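Local coordinates for protein C alpha-dehydrogenase (Sphingobium sp. SYK-6, PDB 4YAG) that probably oxidises the Calpha alcohol of lignin-derived beta-aryl ethers with NAD(+), as a short-chain dehydrogenase/reductase of the lignin cleavage pathway, at residues I17-A22 and D43-F48; Q106-G111 and Y158-A163; T171-M176 and I181-L186. One frame throughout, in Å; residues are numbered along the deposited sequence.

Contact 1: I17-A22 and D43-F48; sequences IGFGIA and DEARQF. With NAI (1,4-dihydronicotinamide adenine dinucleotide), chain C.
Phe19 and Phe48 meet in a T-shaped stack that joins the first two helices of the Rossmann fold, 16-27 and 39-51, which follow strands 7-11 and 31-36. The aromatic pair is the main bridge between residues 17-22 and 43-48. Phe19 offers its edge: CZ points straight at the ring of Phe48 and sits 3.4 Å above the centre of its plane. The ring planes are inclined at 80° and the centroids lie 4.8 Å apart, so one ring stands almost upright on the other. Phe19 reaches this far because CG lies anti to the backbone N (chi1 180°), which sends the ring outward from the helix and across the gap. Phe48 also forms a cation-pi interaction with Arg52, just past the end of the helix.

Apolar packing against a methyl group supplements the stack. Phe19 CE1 lies 4.2 Å from Ala45 CB, and Ala45 in turn rests on Leu34 of strand 31-36 and on Ala14, so the bridge is backed by the sheet and by the glycine-rich loop.

No hydrogen bond joins the two segments; the polar contact described here goes to the cofactor. Ile17 and Gly18 complete the glycine-rich TGxxxGIG sequence of this family, and Ile17 N donates to NADH O1N over 2.8 Å with an N-H...O angle of 153°. Helix 16-27 starts just here, so its N-terminal end probably helps to offset the negative charge of the pyrophosphate. Glu44, in the facing segment, forms a salt bridge with Arg194, another residue that binds NADH. Ile17 also touches the dinucleotide through its side chain: the terminal CD1 comes within 3.4 Å of the nicotinamide ribose oxygen O4D and 3.8 Å of ring carbon C2N.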
loop_
_atom_site.group_PDB
_atom_site.type_symbol
_atom_site.label_atom_id
_atom_site.label_comp_id
_atom_site.label_asym_id
_atom_site.label_seq_id
_atom_site.Cartn_x
_atom_site.Cartn_y
_atom_site.Cartn_z
ATOM N N ILE A 17 16.566 -7.258 -12.721
ATOM C CA ILE A 17 16.040 -6.111 -13.453
ATOM C C ILE A 17 16.893 -4.858 -13.274
ATOM O O ILE A 17 17.218 -4.160 -14.242
ATOM C CB ILE A 17 14.593 -5.851 -13.022
ATOM C CG1 ILE A 17 13.710 -7.030 -13.466
ATOM C CG2 ILE A 17 14.085 -4.530 -13.562
ATOM C CD1 ILE A 17 12.265 -6.935 -12.979
ATOM N N GLY A 18 17.263 -4.564 -12.034
ATOM C CA GLY A 18 18.062 -3.380 -11.777
ATOM C C GLY A 18 19.362 -3.411 -12.541
ATOM O O GLY A 18 19.834 -2.397 -13.044
ATOM N N PHE A 19 19.983 -4.578 -12.605
ATOM C CA PHE A 19 21.243 -4.699 -13.308
ATOM C C PHE A 19 21.047 -4.563 -14.834
ATOM O O PHE A 19 21.899 -4.027 -15.543
ATOM C CB PHE A 19 21.911 -6.023 -12.924
ATOM C CG PHE A 19 23.227 -6.268 -13.600
ATOM C CD1 PHE A 19 24.321 -5.492 -13.302
ATOM C CD2 PHE A 19 23.364 -7.291 -14.520
ATOM C CE1 PHE A 19 25.547 -5.733 -13.935
ATOM C CE2 PHE A 19 24.584 -7.530 -15.137
ATOM C CZ PHE A 19 25.653 -6.742 -14.840
ATOM N N GLY A 20 19.909 -5.033 -15.336
ATOM C CA GLY A 20 19.564 -4.853 -16.739
ATOM C C GLY A 20 19.369 -3.374 -17.055
ATOM O O GLY A 20 19.834 -2.881 -18.087
ATOM N N ILE A 21 18.675 -2.669 -16.174
ATOM C CA ILE A 21 18.504 -1.219 -16.295
ATOM C C ILE A 21 19.874 -0.516 -16.248
ATOM O O ILE A 21 20.183 0.350 -17.063
ATOM C CB ILE A 21 17.568 -0.678 -15.208
ATOM C CG1 ILE A 21 16.140 -1.207 -15.415
ATOM C CG2 ILE A 21 17.573 0.833 -15.194
ATOM C CD1 ILE A 21 15.183 -0.914 -14.269
ATOM N N ALA A 22 20.721 -0.935 -15.313
ATOM C CA ALA A 22 22.045 -0.357 -15.188
ATOM C C ALA A 22 22.821 -0.467 -16.497
ATOM O O ALA A 22 23.406 0.505 -16.972
ATOM C CB ALA A 22 22.804 -1.041 -14.086
ATOM N N ASP A 43 29.847 -6.999 -5.726
ATOM C CA ASP A 43 31.178 -7.374 -6.203
ATOM C C ASP A 43 31.118 -7.953 -7.623
ATOM O O ASP A 43 31.980 -7.666 -8.473
ATOM C CB ASP A 43 31.833 -8.378 -5.259
ATOM C CG ASP A 43 32.185 -7.782 -3.902
ATOM O OD1 ASP A 43 32.219 -6.536 -3.764
ATOM O OD2 ASP A 43 32.442 -8.582 -2.977
ATOM N N GLU A 44 30.095 -8.757 -7.885
ATOM C CA GLU A 44 29.907 -9.353 -9.202
ATOM C C GLU A 44 29.610 -8.284 -10.240
ATOM O O GLU A 44 30.104 -8.378 -11.364
ATOM C CB GLU A 44 28.755 -10.360 -9.174
ATOM C CG GLU A 44 29.066 -11.621 -8.400
ATOM C CD GLU A 44 27.823 -12.405 -8.032
ATOM O OE1 GLU A 44 26.709 -12.003 -8.436
ATOM O OE2 GLU A 44 27.961 -13.413 -7.317
ATOM N N ALA A 45 28.782 -7.308 -9.881
ATOM C CA ALA A 45 28.459 -6.219 -10.791
ATOM C C ALA A 45 29.708 -5.396 -11.076
ATOM O O ALA A 45 29.935 -4.978 -12.208
ATOM C CB ALA A 45 27.377 -5.345 -10.201
ATOM N N ARG A 46 30.510 -5.160 -10.043
ATOM C CA ARG A 46 31.756 -4.418 -10.186
ATOM C C ARG A 46 32.655 -5.120 -11.189
ATOM O O ARG A 46 33.210 -4.508 -12.104
ATOM C CB ARG A 46 32.458 -4.338 -8.831
ATOM C CG ARG A 46 33.709 -3.496 -8.789
ATOM C CD ARG A 46 34.221 -3.383 -7.343
ATOM N NE ARG A 46 33.268 -2.686 -6.476
ATOM C CZ ARG A 46 32.615 -3.236 -5.453
ATOM N NH1 ARG A 46 32.794 -4.507 -5.107
ATOM N NH2 ARG A 46 31.778 -2.485 -4.757
ATOM N N GLN A 47 32.808 -6.419 -11.011
ATOM C CA GLN A 47 33.666 -7.200 -11.886
ATOM C C GLN A 47 33.153 -7.188 -13.338
ATOM O O GLN A 47 33.943 -7.119 -14.293
ATOM C CB GLN A 47 33.817 -8.633 -11.359
ATOM C CG GLN A 47 34.633 -9.507 -12.297
ATOM C CD GLN A 47 34.550 -10.981 -11.963
ATOM O OE1 GLN A 47 34.674 -11.378 -10.805
ATOM N NE2 GLN A 47 34.330 -11.807 -12.983
ATOM N N PHE A 48 31.842 -7.261 -13.504
ATOM C CA PHE A 48 31.212 -7.211 -14.823
ATOM C C PHE A 48 31.566 -5.926 -15.551
ATOM O O PHE A 48 31.974 -5.950 -16.709
ATOM C CB PHE A 48 29.700 -7.325 -14.677
ATOM C CG PHE A 48 28.956 -7.237 -15.970
ATOM C CD1 PHE A 48 28.605 -6.007 -16.504
ATOM C CD2 PHE A 48 28.586 -8.386 -16.647
ATOM C CE1 PHE A 48 27.908 -5.925 -17.691
ATOM C CE2 PHE A 48 27.878 -8.310 -17.832
ATOM C CZ PHE A 48 27.548 -7.079 -18.358
HETATM P PA NAI C . 16.840 -9.690 -7.856
HETATM O O1A NAI C . 16.842 -10.339 -6.500
HETATM O O2A NAI C . 17.648 -10.370 -8.944
HETATM O O5B NAI C . 17.313 -8.194 -7.745
HETATM C C5B NAI C . 16.939 -7.432 -6.634
HETATM C C4B NAI C . 18.156 -6.911 -5.979
HETATM O O4B NAI C . 17.645 -6.028 -4.928
HETATM C C3B NAI C . 19.044 -7.898 -5.363
HETATM O O3B NAI C . 20.414 -7.742 -5.786
HETATM C C2B NAI C . 18.870 -7.712 -3.936
HETATM O O2B NAI C . 20.029 -8.047 -3.159
HETATM C C1B NAI C . 18.457 -6.317 -3.785
HETATM N N9A NAI C . 17.738 -6.050 -2.567
HETATM C C8A NAI C . 16.764 -6.816 -1.961
HETATM N N7A NAI C . 16.379 -6.250 -0.809
HETATM C C5A NAI C . 17.083 -5.086 -0.635
HETATM C C6A NAI C . 17.137 -4.082 0.333
HETATM N N6A NAI C . 16.365 -4.195 1.498
HETATM N N1A NAI C . 17.981 -3.029 0.177
HETATM C C2A NAI C . 18.774 -2.950 -0.918
HETATM N N3A NAI C . 18.765 -3.888 -1.876
HETATM C C4A NAI C . 17.945 -4.957 -1.758
HETATM O O3 NAI C . 15.308 -9.682 -8.264
HETATM P PN NAI C . 14.506 -8.815 -9.362
HETATM O O1N NAI C . 15.426 -8.156 -10.381
HETATM O O2N NAI C . 13.517 -9.784 -9.960
HETATM O O5D NAI C . 13.765 -7.699 -8.473
HETATM C C5D NAI C . 13.711 -6.325 -8.868
HETATM C C4D NAI C . 12.328 -5.809 -8.697
HETATM O O4D NAI C . 11.482 -6.406 -9.747
HETATM C C3D NAI C . 11.702 -6.146 -7.415
HETATM O O3D NAI C . 11.061 -4.969 -6.881
HETATM C C2D NAI C . 10.714 -7.177 -7.720
HETATM O O2D NAI C . 9.636 -7.158 -6.776
HETATM C C1D NAI C . 10.250 -6.833 -9.052
HETATM N N1N NAI C . 9.638 -7.811 -9.873
HETATM C C2N NAI C . 10.306 -8.889 -10.402
HETATM C C3N NAI C . 9.632 -9.778 -11.223
HETATM C C7N NAI C . 10.333 -10.954 -11.813
HETATM O O7N NAI C . 9.719 -11.847 -12.435
HETATM N N7N NAI C . 11.791 -10.981 -11.717
HETATM C C4N NAI C . 8.294 -9.606 -11.536
HETATM C C5N NAI C . 7.651 -8.487 -11.041
HETATM C C6N NAI C . 8.317 -7.601 -10.234
#

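Contact 2: Q106-G111 and Y158-A163. With NAI (1,4-dihydronicotinamide adenine dinucleotide), chain C.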
loop_
_atom_site.group_PDB
_atom_site.type_symbol
_atom_site.label_atom_id
_atom_site.label_comp_id
_atom_site.label_asym_id
_atom_site.label_seq_id
_atom_site.Cartn_x
_atom_site.Cartn_y
_atom_site.Cartn_z
ATOM N N GLN A 106 5.982 -9.971 11.520
ATOM C CA GLN A 106 7.326 -9.746 10.995
ATOM C C GLN A 106 7.333 -9.844 9.477
ATOM O O GLN A 106 8.044 -9.092 8.816
ATOM C CB GLN A 106 8.343 -10.725 11.581
ATOM C CG GLN A 106 8.840 -10.376 12.976
ATOM C CD GLN A 106 9.973 -9.367 12.941
ATOM O OE1 GLN A 106 9.765 -8.213 12.572
ATOM N NE2 GLN A 106 11.194 -9.814 13.277
ATOM N N ASP A 107 6.569 -10.785 8.932
ATOM C CA ASP A 107 6.479 -10.936 7.494
ATOM C C ASP A 107 5.781 -9.748 6.826
ATOM O O ASP A 107 6.226 -9.246 5.787
ATOM C CB ASP A 107 5.804 -12.264 7.164
ATOM C CG ASP A 107 6.579 -13.439 7.710
ATOM O OD1 ASP A 107 7.818 -13.454 7.522
ATOM O OD2 ASP A 107 5.993 -14.341 8.359
ATOM N N TRP A 108 4.699 -9.256 7.422
ATOM C CA TRP A 108 4.053 -8.036 6.929
ATOM C C TRP A 108 5.001 -6.845 6.979
ATOM O O TRP A 108 5.142 -6.110 6.012
ATOM C CB TRP A 108 2.810 -7.719 7.762
ATOM C CG TRP A 108 1.576 -8.405 7.237
ATOM C CD1 TRP A 108 0.916 -9.452 7.796
ATOM C CD2 TRP A 108 0.884 -8.082 6.035
ATOM N NE1 TRP A 108 -0.164 -9.797 7.010
ATOM C CE2 TRP A 108 -0.198 -8.966 5.923
ATOM C CE3 TRP A 108 1.066 -7.116 5.048
ATOM C CZ2 TRP A 108 -1.079 -8.921 4.844
ATOM C CZ3 TRP A 108 0.204 -7.078 3.991
ATOM C CH2 TRP A 108 -0.856 -7.969 3.897
ATOM N N ASP A 109 5.663 -6.677 8.111
ATOM C CA ASP A 109 6.558 -5.548 8.278
ATOM C C ASP A 109 7.713 -5.603 7.286
ATOM O O ASP A 109 8.075 -4.594 6.708
ATOM C CB ASP A 109 7.048 -5.476 9.714
ATOM C CG ASP A 109 5.953 -5.047 10.688
ATOM O OD1 ASP A 109 4.930 -4.485 10.236
ATOM O OD2 ASP A 109 6.136 -5.246 11.903
ATOM N N TYR A 110 8.275 -6.786 7.099
ATOM C CA TYR A 110 9.330 -6.989 6.103
ATOM C C TYR A 110 8.864 -6.658 4.701
ATOM O O TYR A 110 9.486 -5.883 3.971
ATOM C CB TYR A 110 9.729 -8.447 6.163
ATOM C CG TYR A 110 10.574 -9.007 5.028
ATOM C CD1 TYR A 110 11.684 -8.338 4.550
ATOM C CD2 TYR A 110 10.271 -10.245 4.486
ATOM C CE1 TYR A 110 12.449 -8.885 3.548
ATOM C CE2 TYR A 110 11.037 -10.801 3.500
ATOM C CZ TYR A 110 12.126 -10.123 3.033
ATOM O OH TYR A 110 12.898 -10.714 2.053
ATOM N N GLY A 111 7.752 -7.248 4.288
ATOM C CA GLY A 111 7.309 -7.053 2.933
ATOM C C GLY A 111 6.936 -5.614 2.619
ATOM O O GLY A 111 7.182 -5.111 1.505
ATOM N N TYR A 158 2.991 -9.281 -0.978
ATOM C CA TYR A 158 3.618 -8.800 -2.202
ATOM C C TYR A 158 2.647 -7.938 -2.989
ATOM O O TYR A 158 2.948 -6.804 -3.342
ATOM C CB TYR A 158 4.029 -9.985 -3.066
ATOM C CG TYR A 158 4.912 -9.612 -4.240
ATOM C CD1 TYR A 158 6.243 -9.275 -4.043
ATOM C CD2 TYR A 158 4.431 -9.631 -5.529
ATOM C CE1 TYR A 158 7.074 -8.964 -5.117
ATOM C CE2 TYR A 158 5.258 -9.309 -6.612
ATOM C CZ TYR A 158 6.565 -8.986 -6.396
ATOM O OH TYR A 158 7.372 -8.680 -7.478
ATOM N N ALA A 159 1.455 -8.471 -3.261
ATOM C CA ALA A 159 0.488 -7.744 -4.073
ATOM C C ALA A 159 0.082 -6.413 -3.462
ATOM O O ALA A 159 -0.065 -5.416 -4.165
ATOM C CB ALA A 159 -0.726 -8.583 -4.291
ATOM N N THR A 160 -0.148 -6.426 -2.155
ATOM C CA THR A 160 -0.588 -5.245 -1.430
ATOM C C THR A 160 0.427 -4.112 -1.574
ATOM O O THR A 160 0.090 -2.978 -1.868
ATOM C CB THR A 160 -0.838 -5.594 0.062
ATOM O OG1 THR A 160 -1.920 -6.535 0.168
ATOM C CG2 THR A 160 -1.183 -4.373 0.891
ATOM N N ALA A 161 1.705 -4.441 -1.372
ATOM C CA ALA A 161 2.764 -3.440 -1.512
ATOM C C ALA A 161 2.897 -2.957 -2.937
ATOM O O ALA A 161 3.068 -1.765 -3.181
ATOM C CB ALA A 161 4.103 -4.030 -1.052
ATOM N N LYS A 162 2.838 -3.877 -3.883
ATOM C CA LYS A 162 3.039 -3.508 -5.274
ATOM C C LYS A 162 1.907 -2.643 -5.828
ATOM O O LYS A 162 2.144 -1.763 -6.642
ATOM C CB LYS A 162 3.274 -4.740 -6.144
ATOM C CG LYS A 162 4.588 -5.494 -5.817
ATOM C CD LYS A 162 5.780 -4.629 -6.112
ATOM C CE LYS A 162 7.095 -5.413 -6.112
ATOM N NZ LYS A 162 8.242 -4.531 -6.390
ATOM N N ALA A 163 0.666 -2.904 -5.411
ATOM C CA ALA A 163 -0.445 -2.028 -5.784
ATOM C C ALA A 163 -0.213 -0.611 -5.282
ATOM O O ALA A 163 -0.462 0.379 -5.978
ATOM C CB ALA A 163 -1.745 -2.561 -5.226
HETATM P PA NAI C . 16.840 -9.690 -7.856
HETATM O O1A NAI C . 16.842 -10.339 -6.500
HETATM O O2A NAI C . 17.648 -10.370 -8.944
HETATM O O5B NAI C . 17.313 -8.194 -7.745
HETATM C C5B NAI C . 16.939 -7.432 -6.634
HETATM C C4B NAI C . 18.156 -6.911 -5.979
HETATM O O4B NAI C . 17.645 -6.028 -4.928
HETATM C C3B NAI C . 19.044 -7.898 -5.363
HETATM O O3B NAI C . 20.414 -7.742 -5.786
HETATM C C2B NAI C . 18.870 -7.712 -3.936
HETATM O O2B NAI C . 20.029 -8.047 -3.159
HETATM C C1B NAI C . 18.457 -6.317 -3.785
HETATM N N9A NAI C . 17.738 -6.050 -2.567
HETATM C C8A NAI C . 16.764 -6.816 -1.961
HETATM N N7A NAI C . 16.379 -6.250 -0.809
HETATM C C5A NAI C . 17.083 -5.086 -0.635
HETATM C C6A NAI C . 17.137 -4.082 0.333
HETATM N N6A NAI C . 16.365 -4.195 1.498
HETATM N N1A NAI C . 17.981 -3.029 0.177
HETATM C C2A NAI C . 18.774 -2.950 -0.918
HETATM N N3A NAI C . 18.765 -3.888 -1.876
HETATM C C4A NAI C . 17.945 -4.957 -1.758
HETATM O O3 NAI C . 15.308 -9.682 -8.264
HETATM P PN NAI C . 14.506 -8.815 -9.362
HETATM O O1N NAI C . 15.426 -8.156 -10.381
HETATM O O2N NAI C . 13.517 -9.784 -9.960
HETATM O O5D NAI C . 13.765 -7.699 -8.473
HETATM C C5D NAI C . 13.711 -6.325 -8.868
HETATM C C4D NAI C . 12.328 -5.809 -8.697
HETATM O O4D NAI C . 11.482 -6.406 -9.747
HETATM C C3D NAI C . 11.702 -6.146 -7.415
HETATM O O3D NAI C . 11.061 -4.969 -6.881
HETATM C C2D NAI C . 10.714 -7.177 -7.720
HETATM O O2D NAI C . 9.636 -7.158 -6.776
HETATM C C1D NAI C . 10.250 -6.833 -9.052
HETATM N N1N NAI C . 9.638 -7.811 -9.873
HETATM C C2N NAI C . 10.306 -8.889 -10.402
HETATM C C3N NAI C . 9.632 -9.778 -11.223
HETATM C C7N NAI C . 10.333 -10.954 -11.813
HETATM O O7N NAI C . 9.719 -11.847 -12.435
HETATM N N7N NAI C . 11.791 -10.981 -11.717
HETATM C C4N NAI C . 8.294 -9.606 -11.536
HETATM C C5N NAI C . 7.651 -8.487 -11.041
HETATM C C6N NAI C . 8.317 -7.601 -10.234
#
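Trp108 and Thr160 contribute the most buried surface where helix 105-133 passes helix 156-177. The indole presents an edge rather than a face: CH2, on its six-membered ring, lies 4.1 Å from Thr160 OG1, close to the indole plane, and the two side chains cross at about a right angle. This is packing alone, since the hydroxyl has its polar partner within its own helix. With chi1 at -64°, OG1 sits beside the backbone N and bonds to the carbonyl oxygen of Ala156, one turn back. Both residues are also covered by Leu168 of the second subunit.

Gly111 is the third contributor. It has no side chain, and here the backbones draw near each other, with 6.6 Å between the CA atoms of Gly111 and Tyr158. The methyl of Ala161 fills in beside it, its CB 4.1 Å from Gly111 O.

One side of the 158-163 turn thus packs against helix 105-133, while Tyr158 and Lys162 reach for the cofactor. Tyr158 CG lies anti to its backbone nitrogen (chi1 -169°), carrying the phenol to the nicotinamide ribose, where OH is hydrogen-bonded to NADH O2D at 2.8 Å. Lys162 CG passes over the centre of the tyrosine ring, 3.9 Å above its plane. The lysine NZ then forks between NADH O3D at 2.9 Å and O2D at 3.0 Å and donates also to Thr142 O, which holds NZ in position from the protein side. O2D is gripped by both side chains, which probably helps to fix the ribose. The spacing of this tyrosine and lysine is the YxxxK signature of short-chain dehydrogenases, carried on one of the two long helices that in this family typically pair with their dimer mates as a four-helix bundle.

Contact 3: T171-M176 and I181-L186; sequences TIRDSM and IGVTVL
Arg173 crosses Val183 at a slant, and its side chain traces the contact from hydrocarbon to polar tip. CB starts 3.8 Å from Val183 CG2, and CG stays beside the same methyl at 3.9 Å. With CG anti to the main-chain N (chi1 -171°), the chain runs extended to NE, which donates to a water at 2.8 Å lying in the guanidinium plane at its edge. That water donates onward to Val183 O, so the arginine reaches the strand backbone through one solvent molecule.

The other methyl of Val183, CG1, touches Ile172 CD1 and Met176 CG, each 3.9 Å away. Met176 is covered further by Ile123 of helix 105-133 and by Phe100 of the second subunit. A second water links Arg173 O to Ile181 O, donating to both. The helix is kinked here, where the amides of Asp174 and Ser175 have no bond to the preceding turn.

At the turn, Ile181 N donates to Met176 O over 3.0 Å, approaching from above the carbonyl plane. Helix and strand segments run nearly antiparallel, at 166° with axes 7.3 Å apart, as expected for the returning half of the beta-alpha-beta crossover from strand 137-142 through helix 156-177 to strand 181-187 in a Rossmann fold.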
loop_
_atom_site.group_PDB
_atom_site.type_symbol
_atom_site.label_atom_id
_atom_site.label_comp_id
_atom_site.label_asym_id
_atom_site.label_seq_id
_atom_site.Cartn_x
_atom_site.Cartn_y
_atom_site.Cartn_z
ATOM N N THR A 171 0.390 9.313 -8.119
ATOM C CA THR A 171 0.053 10.491 -7.340
ATOM C C THR A 171 1.180 11.497 -7.271
ATOM O O THR A 171 0.914 12.703 -7.230
ATOM C CB THR A 171 -0.410 10.115 -5.915
ATOM O OG1 THR A 171 0.684 9.552 -5.161
ATOM C CG2 THR A 171 -1.578 9.154 -5.998
ATOM N N ILE A 172 2.432 11.045 -7.262
ATOM C CA ILE A 172 3.536 11.997 -7.161
ATOM C C ILE A 172 3.813 12.731 -8.472
ATOM O O ILE A 172 4.557 13.705 -8.470
ATOM C CB ILE A 172 4.863 11.356 -6.669
ATOM C CG1 ILE A 172 5.407 10.368 -7.696
ATOM C CG2 ILE A 172 4.671 10.709 -5.292
ATOM C CD1 ILE A 172 6.748 9.762 -7.310
ATOM N N ARG A 173 3.216 12.292 -9.581
ATOM C CA ARG A 173 3.582 12.812 -10.889
ATOM C C ARG A 173 3.495 14.338 -10.953
ATOM O O ARG A 173 4.408 15.022 -11.426
ATOM C CB ARG A 173 2.730 12.177 -12.000
ATOM C CG ARG A 173 3.192 12.504 -13.406
ATOM C CD ARG A 173 2.313 11.827 -14.444
ATOM N NE ARG A 173 3.070 11.592 -15.658
ATOM C CZ ARG A 173 2.561 11.295 -16.846
ATOM N NH1 ARG A 173 1.240 11.226 -17.029
ATOM N NH2 ARG A 173 3.395 11.096 -17.855
ATOM N N ASP A 174 2.377 14.901 -10.510
ATOM C CA ASP A 174 2.213 16.336 -10.687
ATOM C C ASP A 174 3.193 17.131 -9.821
ATOM O O ASP A 174 3.683 18.180 -10.236
ATOM C CB ASP A 174 0.767 16.792 -10.443
ATOM C CG ASP A 174 0.343 16.663 -8.996
ATOM O OD1 ASP A 174 -0.177 15.598 -8.637
ATOM O OD2 ASP A 174 0.500 17.635 -8.219
ATOM N N SER A 175 3.484 16.631 -8.624
ATOM C CA SER A 175 4.458 17.322 -7.770
ATOM C C SER A 175 5.840 17.294 -8.403
ATOM O O SER A 175 6.550 18.315 -8.441
ATOM C CB SER A 175 4.534 16.695 -6.379
ATOM O OG SER A 175 5.489 17.391 -5.586
ATOM N N MET A 176 6.250 16.126 -8.888
ATOM C CA MET A 176 7.587 16.009 -9.470
ATOM C C MET A 176 7.706 16.853 -10.730
ATOM O O MET A 176 8.753 17.446 -11.007
ATOM C CB MET A 176 7.906 14.547 -9.766
ATOM C CG MET A 176 7.965 13.685 -8.509
ATOM S SD MET A 176 9.248 14.266 -7.349
ATOM C CE MET A 176 8.708 13.477 -5.838
ATOM N N ILE A 181 10.772 16.779 -13.165
ATOM C CA ILE A 181 11.116 15.403 -12.855
ATOM C C ILE A 181 9.955 14.531 -13.304
ATOM O O ILE A 181 8.829 14.641 -12.792
ATOM C CB ILE A 181 11.368 15.222 -11.354
ATOM C CG1 ILE A 181 12.559 16.079 -10.894
ATOM C CG2 ILE A 181 11.609 13.739 -11.017
ATOM C CD1 ILE A 181 12.651 16.218 -9.382
ATOM N N GLY A 182 10.212 13.653 -14.262
ATOM C CA GLY A 182 9.211 12.690 -14.692
ATOM C C GLY A 182 9.186 11.442 -13.849
ATOM O O GLY A 182 10.143 11.167 -13.118
ATOM N N VAL A 183 8.090 10.696 -13.915
ATOM C CA VAL A 183 7.981 9.441 -13.176
ATOM C C VAL A 183 7.421 8.314 -14.027
ATOM O O VAL A 183 6.649 8.536 -14.954
ATOM C CB VAL A 183 7.131 9.573 -11.882
ATOM C CG1 VAL A 183 7.649 10.719 -11.012
ATOM C CG2 VAL A 183 5.657 9.792 -12.192
ATOM N N THR A 184 7.852 7.099 -13.695
ATOM C CA THR A 184 7.428 5.882 -14.377
ATOM C C THR A 184 7.241 4.794 -13.339
ATOM O O THR A 184 8.068 4.639 -12.452
ATOM C CB THR A 184 8.506 5.388 -15.353
ATOM O OG1 THR A 184 8.745 6.381 -16.359
ATOM C CG2 THR A 184 8.107 4.080 -16.016
ATOM N N VAL A 185 6.164 4.032 -13.450
ATOM C CA VAL A 185 6.058 2.788 -12.703
ATOM C C VAL A 185 6.195 1.630 -13.683
ATOM O O VAL A 185 5.487 1.555 -14.704
ATOM C CB VAL A 185 4.775 2.680 -11.846
ATOM C CG1 VAL A 185 3.516 2.822 -12.679
ATOM C CG2 VAL A 185 4.776 1.368 -11.077
ATOM N N LEU A 186 7.172 0.776 -13.382
ATOM C CA LEU A 186 7.437 -0.437 -14.134
ATOM C C LEU A 186 6.696 -1.600 -13.509
ATOM O O LEU A 186 6.795 -1.828 -12.302
ATOM C CB LEU A 186 8.949 -0.678 -14.110
ATOM C CG LEU A 186 9.449 -2.014 -14.644
ATOM C CD1 LEU A 186 9.103 -2.236 -16.096
ATOM C CD2 LEU A 186 10.960 -2.108 -14.415
HETATM O O HOH W 1 6.319 13.784 -13.143
HETATM O O HOH W 2 5.777 10.884 -15.991
#

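Contacts 1 and 2 both touch NADH, whereas contact 3 lies away from the annotated sites. The first two lie on opposite sides of the chain's centre, with centres 25 Å apart, and reach different parts of the dinucleotide: the first the pyrophosphate and the ring-oxygen side of the nicotinamide ribose, the second the hydroxyls of that ribose. Their nearest atoms remain about 8 Å apart, and the dinucleotide spans between them. Contact 3 shares helix 156-177 with contact 2, their centres 22 Å apart, and both meet the second subunit. It also touches contact 1, where Leu186 CD2 packs 4.0 Å from Ile17 CG2, bringing strand 181-187 up behind a cofactor-binding residue.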